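Local coordinates for protein AdeR (Acinetobacter baumannii, PDB 5X5L) that binds DNA of an intercistronic region through its C-terminal winged-helix domain and probably acts as a two-component response regulator of transcription, at residues 67-70 against 71-75; 90-93 against 94-97. All coordinates share one frame; numbering follows the deposited sequence.

Interaction 1. Residues 67-70 against 71-75; sequences RTVD and SHVSK. With nucleotides of chain J; nucleotides of chain I.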
# COMPACT_ATOMS: atom_id res chain seq x y z
N ARG C 67 32.36 13.62 -1.09
CA ARG C 67 32.27 13.72 0.37
C ARG C 67 30.83 13.65 0.87
O ARG C 67 30.59 13.14 1.96
CB ARG C 67 32.98 14.98 0.88
CG ARG C 67 34.50 14.91 0.68
CD ARG C 67 35.20 13.87 1.55
NE ARG C 67 36.48 13.52 0.96
CZ ARG C 67 37.08 12.32 0.99
NH1 ARG C 67 36.51 11.27 1.58
NH2 ARG C 67 38.27 12.17 0.40
N THR C 68 29.87 14.13 0.07
CA THR C 68 28.44 14.03 0.42
C THR C 68 27.97 12.58 0.58
O THR C 68 27.13 12.29 1.41
CB THR C 68 27.55 14.78 -0.59
OG1 THR C 68 27.86 16.17 -0.53
CG2 THR C 68 26.08 14.60 -0.28
N VAL C 69 28.50 11.69 -0.25
CA VAL C 69 28.33 10.24 -0.06
C VAL C 69 28.74 9.81 1.34
O VAL C 69 28.00 9.10 1.98
CB VAL C 69 29.21 9.40 -1.04
CG1 VAL C 69 28.96 7.90 -0.84
CG2 VAL C 69 28.99 9.81 -2.49
N ASP C 70 29.90 10.26 1.81
CA ASP C 70 30.41 9.91 3.13
C ASP C 70 29.40 10.28 4.22
O ASP C 70 29.13 9.47 5.12
CB ASP C 70 31.76 10.59 3.46
CG ASP C 70 32.85 10.31 2.45
OD1 ASP C 70 32.57 9.69 1.39
OD2 ASP C 70 34.01 10.71 2.71
N SER C 71 28.80 11.46 4.09
CA SER C 71 27.85 11.93 5.10
C SER C 71 26.57 11.09 5.12
O SER C 71 26.05 10.82 6.20
CB SER C 71 27.50 13.41 4.88
OG SER C 71 27.07 14.01 6.08
N HIS C 72 26.08 10.67 3.95
CA HIS C 72 24.92 9.77 3.92
C HIS C 72 25.22 8.45 4.59
O HIS C 72 24.37 7.90 5.30
CB HIS C 72 24.40 9.51 2.50
CG HIS C 72 23.66 10.67 1.90
ND1 HIS C 72 22.38 11.03 2.29
CD2 HIS C 72 24.01 11.52 0.92
CE1 HIS C 72 21.99 12.07 1.58
NE2 HIS C 72 22.96 12.39 0.74
N VAL C 73 26.44 7.94 4.37
CA VAL C 73 26.87 6.66 4.95
C VAL C 73 27.02 6.82 6.45
O VAL C 73 26.61 5.93 7.19
CB VAL C 73 28.19 6.16 4.30
CG1 VAL C 73 28.75 4.94 5.02
CG2 VAL C 73 27.96 5.84 2.82
N SER C 74 27.59 7.94 6.89
CA SER C 74 27.73 8.25 8.32
C SER C 74 26.39 8.24 9.04
O SER C 74 26.24 7.57 10.07
CB SER C 74 28.37 9.63 8.52
OG SER C 74 28.47 9.94 9.89
N LYS C 75 25.42 8.97 8.48
CA LYS C 75 24.09 9.07 9.07
C LYS C 75 23.39 7.73 9.14
O LYS C 75 22.72 7.43 10.14
CB LYS C 75 23.23 10.09 8.31
CG LYS C 75 23.68 11.51 8.52
CD LYS C 75 22.94 12.49 7.61
CE LYS C 75 23.32 13.91 7.94
NZ LYS C 75 24.52 14.45 7.23
P DC J 16 22.09 14.65 -2.51
OP1 DC J 16 21.97 14.54 -3.98
OP2 DC J 16 22.52 13.48 -1.71
O5' DC J 16 23.05 15.86 -2.17
C5' DC J 16 22.82 17.15 -2.74
C4' DC J 16 23.48 18.20 -1.88
O4' DC J 16 22.99 18.08 -0.54
C3' DC J 16 25.00 18.03 -1.78
O3' DC J 16 25.64 18.92 -2.68
C2' DC J 16 25.30 18.27 -0.30
C1' DC J 16 23.97 18.60 0.34
N1 DC J 16 23.72 18.03 1.68
C2 DC J 16 23.55 18.89 2.76
O2 DC J 16 23.67 20.11 2.57
N3 DC J 16 23.29 18.38 3.98
C4 DC J 16 23.19 17.06 4.14
N4 DC J 16 22.94 16.59 5.37
C5 DC J 16 23.35 16.15 3.05
C6 DC J 16 23.61 16.68 1.85
P DC J 17 27.22 18.87 -2.87
OP1 DC J 17 27.56 19.49 -4.17
OP2 DC J 17 27.67 17.49 -2.59
O5' DC J 17 27.72 19.86 -1.74
C5' DC J 17 27.25 21.21 -1.67
C4' DC J 17 27.71 21.84 -0.37
O4' DC J 17 27.09 21.15 0.74
C3' DC J 17 29.22 21.76 -0.15
O3' DC J 17 29.73 23.10 -0.05
C2' DC J 17 29.38 20.88 1.08
C1' DC J 17 28.03 20.97 1.77
N1 DC J 17 27.61 19.79 2.55
C2 DC J 17 27.14 19.98 3.86
O2 DC J 17 27.15 21.12 4.34
N3 DC J 17 26.71 18.91 4.57
C4 DC J 17 26.72 17.69 4.01
N4 DC J 17 26.29 16.66 4.74
C5 DC J 17 27.16 17.48 2.67
C6 DC J 17 27.58 18.55 1.98
P DG I 7 30.88 8.54 12.48
OP1 DG I 7 30.84 7.70 13.71
OP2 DG I 7 30.07 8.15 11.29
O5' DG I 7 30.45 10.03 12.86
C5' DG I 7 31.25 10.85 13.73
C4' DG I 7 30.68 12.25 13.79
O4' DG I 7 31.22 13.04 12.69
C3' DG I 7 29.16 12.34 13.66
O3' DG I 7 28.62 13.33 14.55
C2' DG I 7 28.94 12.79 12.23
C1' DG I 7 30.16 13.67 11.99
N9 DG I 7 30.57 13.83 10.59
C8 DG I 7 30.54 12.89 9.59
N7 DG I 7 31.00 13.35 8.45
C5 DG I 7 31.33 14.67 8.72
C6 DG I 7 31.86 15.67 7.87
O6 DG I 7 32.17 15.58 6.68
N1 DG I 7 32.04 16.87 8.55
C2 DG I 7 31.75 17.08 9.88
N2 DG I 7 32.01 18.31 10.35
N3 DG I 7 31.26 16.15 10.68
C4 DG I 7 31.07 14.98 10.04

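Interaction 2. Residues 90-93 against 94-97; sequences INVR and GVGY. With nucleotides of chain I.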
# COMPACT_ATOMS: atom_id res chain seq x y z
N ILE C 90 32.03 -0.44 6.99
CA ILE C 90 33.48 -0.19 7.06
C ILE C 90 33.98 0.57 5.84
O ILE C 90 33.71 0.18 4.71
CB ILE C 90 34.27 -1.51 7.25
CG1 ILE C 90 34.08 -1.98 8.70
CG2 ILE C 90 35.75 -1.32 7.06
CD1 ILE C 90 32.86 -2.78 8.94
N ASN C 91 34.74 1.61 6.10
CA ASN C 91 35.41 2.37 5.05
C ASN C 91 36.64 1.58 4.61
O ASN C 91 37.32 0.98 5.44
CB ASN C 91 35.79 3.77 5.55
CG ASN C 91 37.04 4.32 4.87
OD1 ASN C 91 38.13 4.20 5.41
ND2 ASN C 91 36.92 4.71 3.60
N VAL C 92 36.91 1.57 3.30
CA VAL C 92 38.11 0.98 2.73
C VAL C 92 38.89 2.15 2.15
O VAL C 92 38.56 2.66 1.08
CB VAL C 92 37.78 -0.07 1.66
CG1 VAL C 92 39.05 -0.69 1.10
CG2 VAL C 92 36.85 -1.13 2.25
N ARG C 93 39.94 2.55 2.86
CA ARG C 93 40.63 3.81 2.65
C ARG C 93 41.08 3.99 1.19
O ARG C 93 41.77 3.14 0.63
CB ARG C 93 41.82 3.86 3.60
CG ARG C 93 42.65 5.13 3.61
CD ARG C 93 43.83 4.86 4.54
NE ARG C 93 44.84 5.90 4.54
CZ ARG C 93 44.77 7.05 5.22
NH1 ARG C 93 43.72 7.35 5.99
NH2 ARG C 93 45.79 7.91 5.15
N GLY C 94 40.66 5.10 0.59
CA GLY C 94 41.02 5.44 -0.78
C GLY C 94 40.17 4.81 -1.87
O GLY C 94 40.37 5.12 -3.04
N VAL C 95 39.23 3.93 -1.50
CA VAL C 95 38.40 3.20 -2.48
C VAL C 95 36.93 3.51 -2.25
O VAL C 95 36.26 4.03 -3.15
CB VAL C 95 38.67 1.66 -2.44
CG1 VAL C 95 38.36 1.02 -3.80
CG2 VAL C 95 40.09 1.34 -2.03
N GLY C 96 36.42 3.20 -1.05
CA GLY C 96 35.04 3.56 -0.69
C GLY C 96 34.55 2.87 0.57
O GLY C 96 35.11 3.07 1.66
N TYR C 97 33.49 2.07 0.44
CA TYR C 97 32.83 1.45 1.59
C TYR C 97 32.35 0.03 1.33
O TYR C 97 32.11 -0.36 0.18
CB TYR C 97 31.62 2.26 2.03
CG TYR C 97 31.95 3.66 2.46
CD1 TYR C 97 31.96 4.69 1.54
CD2 TYR C 97 32.29 3.95 3.79
CE1 TYR C 97 32.27 5.98 1.91
CE2 TYR C 97 32.60 5.22 4.18
CZ TYR C 97 32.58 6.26 3.23
OH TYR C 97 32.85 7.55 3.59
P DG I 5 39.14 8.18 2.20
OP1 DG I 5 38.69 6.85 1.73
OP2 DG I 5 38.85 9.38 1.37
O5' DG I 5 38.56 8.34 3.67
C5' DG I 5 38.88 7.36 4.68
C4' DG I 5 38.03 7.55 5.92
O4' DG I 5 38.44 8.77 6.58
C3' DG I 5 36.52 7.66 5.72
O3' DG I 5 35.88 6.93 6.77
C2' DG I 5 36.28 9.16 5.75
C1' DG I 5 37.32 9.63 6.74
N9 DG I 5 37.80 11.00 6.57
C8 DG I 5 38.30 11.59 5.44
N7 DG I 5 38.66 12.83 5.62
C5 DG I 5 38.41 13.07 6.96
C6 DG I 5 38.62 14.23 7.75
O6 DG I 5 39.08 15.33 7.40
N1 DG I 5 38.22 14.03 9.07
C2 DG I 5 37.70 12.86 9.57
N2 DG I 5 37.38 12.86 10.87
N3 DG I 5 37.51 11.77 8.85
C4 DG I 5 37.89 11.94 7.57
P DA I 4 44.84 10.94 -0.02
OP1 DA I 4 44.91 9.98 -1.15
OP2 DA I 4 44.48 12.37 -0.27
O5' DA I 4 43.78 10.37 1.02
C5' DA I 4 44.04 9.16 1.76
C4' DA I 4 42.94 8.94 2.77
O4' DA I 4 43.17 9.76 3.94
C3' DA I 4 41.52 9.27 2.27
O3' DA I 4 40.70 8.12 2.46
C2' DA I 4 41.13 10.48 3.10
C1' DA I 4 41.93 10.28 4.37
N9 DA I 4 42.18 11.50 5.14
C8 DA I 4 42.74 12.67 4.70
N7 DA I 4 42.81 13.60 5.63
C5 DA I 4 42.25 13.00 6.74
C6 DA I 4 42.02 13.46 8.05
N6 DA I 4 42.36 14.69 8.47
N1 DA I 4 41.44 12.61 8.93
C2 DA I 4 41.12 11.38 8.51
N3 DA I 4 41.28 10.83 7.30
C4 DA I 4 41.86 11.70 6.46
P DT I 6 34.31 7.04 7.04
OP1 DT I 6 33.83 5.73 7.55
OP2 DT I 6 33.68 7.63 5.85
O5' DT I 6 34.24 8.07 8.24
C5' DT I 6 34.76 7.73 9.53
C4' DT I 6 34.28 8.71 10.57
O4' DT I 6 34.79 10.03 10.26
C3' DT I 6 32.77 8.85 10.66
O3' DT I 6 32.41 8.70 12.04
C2' DT I 6 32.48 10.22 10.07
C1' DT I 6 33.75 11.00 10.34
N1 DT I 6 34.11 12.10 9.40
C2 DT I 6 34.34 13.36 9.92
O2 DT I 6 34.19 13.65 11.09
N3 DT I 6 34.73 14.30 8.99
C4 DT I 6 34.92 14.10 7.64
O4 DT I 6 35.27 15.04 6.93
C5 DT I 6 34.68 12.75 7.17
C7 DT I 6 34.85 12.45 5.71
C6 DT I 6 34.30 11.83 8.06

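Interaction 1. Residues 67-70 against 71-75
Ser71, His72, Val73 and Ser74 give their backbone N-H to the carbonyl oxygen four residues back, on Arg67, Thr68, Val69 and Asp70, along helix 66-81, the recognition helix of this OmpR/PhoB-type winged-helix domain. The Thr68 methyl CG2 packs 3.9 Å from CD2 of the His72 ring, and both reach the DNA: Thr68 OG1 bonds to OP2 of DC17 of chain J at a doubtfully short distance, while His72 NE2 meets OP2 of DC16 of chain J at 2.7 Å, the oxygen lying at the ring edge. With His72 CG beside its own backbone N (chi1 -74°), the ring leans toward Thr68. Ser74 OG reaches the other strand, 2.8 Å from OP2 of DG7 of chain I. Lys75 NZ makes a weak bond with Ser71 OG and reaches a guanine O6. Arg67 NH1 makes a salt bridge with Asp70 OD2 at 2.8 Å; the oxygen lies in the guanidinium plane and offers its syn lone pair. Arg51 holds OD1, and Arg67 NH2 a phosphate. Val69 CG1 and Val73 CG2 lie 4.3 Å apart, Val69 against Leu54 of helix 51-58, Val73 against Leu89. The helix thus couples apolar packing to polar groups reading bases and gripping phosphates of both strands.

Interaction 2. Residues 90-93 against 94-97
Tyr97 leans against Asn91, its partner in a non-hydrogen-bonded antiparallel pair, with CD2 3.7 Å from Asn91 CA. With its ring carbon CG anti to the carbonyl carbon (chi1 -61°), Tyr97 runs out past Asn91, and OH comes to OP2 of DT6 of chain I in an apparently very short hydrogen bond, the phosphate lying at the ring edge. The Val92 N-H goes almost straight to Gly96 O at 2.9 Å, approaching from above the carbonyl plane, and Val92 O accepts two N-H groups, from Gly96 N at 3.1 Å and Val95 N at 3.0 Å; two residues facing one make a classic beta bulge. Val92 CG1 touches Val95 CG2 at 3.9 Å, and both valines rest on Val48 of strand 48-50. Arg93, extended from CG to NE, lays one guanidinium face over the sugar of DA4 of chain I, with NH1 3.2 Å from O4', and NH2 bonds to N3 of an adenine, a minor-groove atom. Gly94 N donates to OP1 of DG5 of chain I at 2.9 Å. The hairpin is the wing: backbone bonds and valine packing shape the turn, leaving an arginine for the minor groove and a backbone N-H and a hydroxyl for successive phosphates.

How the interactions relate
Along the chain the two contacts stand in series: interaction 1 is complete within helix 66-81 before the chain passes through Leu89 into the hairpin of interaction 2, so they neither nest nor cross. Each is local, the first along a helix and the second round the turn between strands 90-92 and 96-98. They nevertheless meet in space, their centres about 12 Å apart. Tyr97 OH lies 3.1 Å from Asp70 OD1, a probable hydrogen bond, though Asp70 and the phosphate would compete for the hydroxyl's single proton; Val73 CG1 packs 3.9 Å from Tyr97 CD2. Recognition helix and wing are thereby joined, and consecutive chain I nucleotides, DA4 to DG7, pass from interaction 2 to interaction 1.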